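Local coordinates for protein toxin coregulated pilin (Vibrio cholerae, PDB 3HRV) that is the major subunit of the toxin-coregulated pilus, a type IV pilus essential for bacterial aggregation and colonization of the host small intestine, at residues S90-S95 and L140-T145. Numbering follows the deposited sequence.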
ATOM      1  N   SER A  90      -0.261   8.688  -5.990  1.00 16.01           N
ATOM      2  CA  SER A  90       0.884   9.518  -5.678  1.00 15.26           C
ATOM      3  C   SER A  90       0.340  10.406  -4.564  1.00 16.42           C
ATOM      4  O   SER A  90      -0.790  10.886  -4.656  1.00 17.68           O
ATOM      5  CB  SER A  90       1.279  10.369  -6.884  0.65 12.89           C
ATOM      6  OG  SER A  90       1.982   9.598  -7.840  0.65 13.82           O
ATOM      7  N   PHE A  91       1.103  10.591  -3.493  1.00 15.30           N
ATOM      8  CA  PHE A  91       0.623  11.443  -2.413  1.00 17.07           C
ATOM      9  C   PHE A  91       1.745  12.281  -1.808  1.00 17.85           C
ATOM     10  O   PHE A  91       2.914  12.100  -2.136  1.00 16.74           O
ATOM     11  CB  PHE A  91      -0.158  10.619  -1.360  1.00 15.56           C
ATOM     12  CG  PHE A  91       0.672   9.671  -0.538  1.00 15.36           C
ATOM     13  CD1 PHE A  91       0.705   9.799   0.849  1.00 17.01           C
ATOM     14  CD2 PHE A  91       1.355   8.608  -1.124  1.00 15.95           C
ATOM     15  CE1 PHE A  91       1.397   8.889   1.642  1.00 18.24           C
ATOM     16  CE2 PHE A  91       2.053   7.690  -0.336  1.00 16.84           C
ATOM     17  CZ  PHE A  91       2.072   7.831   1.050  1.00 15.72           C
ATOM     18  N   PRO A  92       1.402  13.233  -0.929  1.00 19.37           N
ATOM     19  CA  PRO A  92       2.437  14.078  -0.332  1.00 19.90           C
ATOM     20  C   PRO A  92       3.406  13.483   0.673  1.00 20.39           C
ATOM     21  O   PRO A  92       3.127  12.478   1.323  1.00 19.69           O
ATOM     22  CB  PRO A  92       1.629  15.227   0.268  1.00 21.32           C
ATOM     23  CG  PRO A  92       0.371  14.569   0.670  1.00 23.14           C
ATOM     24  CD  PRO A  92       0.060  13.657  -0.495  1.00 20.45           C
ATOM     25  N   ARG A  93       4.566  14.125   0.776  1.00 22.03           N
ATOM     26  CA  ARG A  93       5.590  13.730   1.728  1.00 23.90           C
ATOM     27  C   ARG A  93       6.125  15.017   2.330  1.00 26.43           C
ATOM     28  O   ARG A  93       6.685  15.856   1.626  1.00 27.54           O
ATOM     29  CB  ARG A  93       6.735  12.963   1.067  1.00 24.63           C
ATOM     30  CG  ARG A  93       7.840  12.635   2.062  1.00 24.23           C
ATOM     31  CD  ARG A  93       8.995  11.854   1.468  1.00 24.22           C
ATOM     32  NE  ARG A  93      10.046  11.660   2.467  1.00 24.91           N
ATOM     33  CZ  ARG A  93      11.125  10.905   2.290  1.00 25.49           C
ATOM     34  NH1 ARG A  93      11.309  10.258   1.149  1.00 24.78           N
ATOM     35  NH2 ARG A  93      12.030  10.807   3.255  1.00 26.48           N
ATOM     36  N   ASN A  94       5.933  15.176   3.633  1.00 27.51           N
ATOM     37  CA  ASN A  94       6.389  16.371   4.327  1.00 28.80           C
ATOM     38  C   ASN A  94       5.708  17.598   3.724  1.00 29.71           C
ATOM     39  O   ASN A  94       6.328  18.647   3.550  1.00 29.36           O
ATOM     40  CB  ASN A  94       7.911  16.491   4.217  1.00 28.17           C
ATOM     41  CG  ASN A  94       8.511  17.322   5.330  0.50 27.45           C
ATOM     42  OD1 ASN A  94       7.992  17.348   6.445  0.50 26.88           O
ATOM     43  ND2 ASN A  94       9.608  18.009   5.033  0.50 28.52           N
ATOM     44  N   SER A  95       4.425  17.437   3.400  1.00 29.60           N
ATOM     45  CA  SER A  95       3.593  18.496   2.831  1.00 29.62           C
ATOM     46  C   SER A  95       3.821  18.807   1.352  1.00 29.38           C
ATOM     47  O   SER A  95       3.074  19.587   0.762  1.00 30.77           O
ATOM     48  CB  SER A  95       3.744  19.781   3.651  1.00 31.20           C
ATOM     49  OG  SER A  95       2.784  19.817   4.693  1.00 34.65           O
ATOM     50  N   LEU A 140      -4.983   9.068   2.039  1.00 22.19           N
ATOM     51  CA  LEU A 140      -3.708   8.416   2.318  1.00 20.78           C
ATOM     52  C   LEU A 140      -2.881   9.053   3.424  1.00 20.46           C
ATOM     53  O   LEU A 140      -2.077   8.380   4.069  1.00 20.56           O
ATOM     54  CB  LEU A 140      -2.868   8.365   1.042  1.00 21.47           C
ATOM     55  CG  LEU A 140      -3.410   7.490  -0.086  1.00 22.98           C
ATOM     56  CD1 LEU A 140      -2.721   7.856  -1.382  1.00 23.72           C
ATOM     57  CD2 LEU A 140      -3.198   6.023   0.255  1.00 23.47           C
ATOM     58  N   GLY A 141      -3.075  10.347   3.646  1.00 20.38           N
ATOM     59  CA  GLY A 141      -2.299  11.028   4.662  1.00 21.50           C
ATOM     60  C   GLY A 141      -1.010  11.565   4.065  1.00 19.80           C
ATOM     61  O   GLY A 141      -0.967  11.922   2.888  1.00 20.25           O
ATOM     62  N   ASP A 142       0.043  11.610   4.871  1.00 20.48           N
ATOM     63  CA  ASP A 142       1.335  12.119   4.426  1.00 20.72           C
ATOM     64  C   ASP A 142       2.428  11.105   4.746  1.00 19.90           C
ATOM     65  O   ASP A 142       2.548  10.642   5.877  1.00 20.93           O
ATOM     66  CB  ASP A 142       1.642  13.448   5.126  1.00 20.70           C
ATOM     67  CG  ASP A 142       2.863  14.147   4.555  1.00 21.78           C
ATOM     68  OD1 ASP A 142       2.700  15.185   3.879  1.00 23.15           O
ATOM     69  OD2 ASP A 142       3.987  13.656   4.775  1.00 22.17           O
ATOM     70  N   PHE A 143       3.222  10.764   3.737  1.00 19.54           N
ATOM     71  CA  PHE A 143       4.295   9.791   3.890  1.00 20.06           C
ATOM     72  C   PHE A 143       5.251  10.084   5.041  1.00 21.02           C
ATOM     73  O   PHE A 143       5.703   9.168   5.727  1.00 21.51           O
ATOM     74  CB  PHE A 143       5.097   9.702   2.587  1.00 19.60           C
ATOM     75  CG  PHE A 143       6.176   8.652   2.599  1.00 19.09           C
ATOM     76  CD1 PHE A 143       5.878   7.322   2.315  1.00 20.87           C
ATOM     77  CD2 PHE A 143       7.495   8.994   2.886  1.00 20.18           C
ATOM     78  CE1 PHE A 143       6.879   6.348   2.313  1.00 20.21           C
ATOM     79  CE2 PHE A 143       8.501   8.031   2.889  1.00 19.72           C
ATOM     80  CZ  PHE A 143       8.195   6.702   2.602  1.00 20.09           C
ATOM     81  N   GLU A 144       5.554  11.358   5.265  1.00 21.95           N
ATOM     82  CA  GLU A 144       6.500  11.710   6.315  1.00 22.94           C
ATOM     83  C   GLU A 144       5.927  12.316   7.590  1.00 22.97           C
ATOM     84  O   GLU A 144       6.545  12.204   8.648  1.00 25.38           O
ATOM     85  CB  GLU A 144       7.575  12.642   5.742  1.00 23.48           C
ATOM     86  CG  GLU A 144       8.707  12.968   6.711  1.00 24.37           C
ATOM     87  CD  GLU A 144       9.929  13.539   6.015  0.50 23.49           C
ATOM     88  OE1 GLU A 144      10.928  13.831   6.706  0.50 24.69           O
ATOM     89  OE2 GLU A 144       9.892  13.694   4.774  0.50 22.91           O
ATOM     90  N   THR A 145       4.757  12.942   7.513  1.00 22.72           N
ATOM     91  CA  THR A 145       4.189  13.559   8.708  1.00 24.47           C
ATOM     92  C   THR A 145       3.042  12.802   9.377  1.00 24.39           C
ATOM     93  O   THR A 145       2.623  13.162  10.478  1.00 25.54           O
ATOM     94  CB  THR A 145       3.744  15.014   8.428  1.00 24.24           C
ATOM     95  OG1 THR A 145       2.718  15.026   7.432  1.00 25.79           O
ATOM     96  CG2 THR A 145       4.925  15.840   7.945  1.00 26.06           C
TER
HETATM   97  O   HOH W   1      13.086  12.285   5.610  1.00 44.12           O
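Three backbone N-H groups converge on Asp142 OD2, one of them from across the contact. Asn94 N donates to the syn lone pair of Asp142 OD2 over 2.7 Å, while Glu144 N arrives on the anti side and Thr145 N from above the carboxylate plane; these last two form an Asx turn and a wider Asx motif that curl the 140-145 loop around its own aspartate. The other oxygen, Asp142 OD1, accepts from Ser95 N at 2.9 Å. Both carboxylate oxygens thus pin the turn at Asn94 and Ser95, just beyond the end of strand 87-93, and these N-H groups probably stabilise the charged form of the buried acid. Asp142 CG, anti to the backbone N (chi1 -171°), carries the carboxylate to that turn. One residue on, Phe143 N donates to Pro92 O over 3.0 Å.

The fully extended side chain of Arg93 runs alongside Phe143 in the same direction, its CD 3.5 Å from Phe143 CD2. Phe143 CE2 lies over one face of the guanidinium, offset toward its rim, with the two planes 55° apart. Glu144 OE2 sits at the guanidinium edge, 3.1 Å from Arg93 NE in a salt bridge, although Arg93 NE meets Glu144 OE2 from above the carboxylate plane, 46° out of it. A water links Arg93 NH2 to Glu144 OE1, and Arg93 NH1 reaches Ser192 OG.

Toward the interior, the side chain of Phe91 crosses those of Leu140 and Phe143 at about right angles: Phe91 CB meets Leu140 CD1, and Phe91 CZ abuts Phe143 CB at 3.9 Å. Phe126 and Ala102 also touch Phe91. The contact therefore ties the end of outermost strand 87-93 to the loop between strands 126-131 and 155-158, with strand 100-108 packing against Phe91, Leu140 and Phe143.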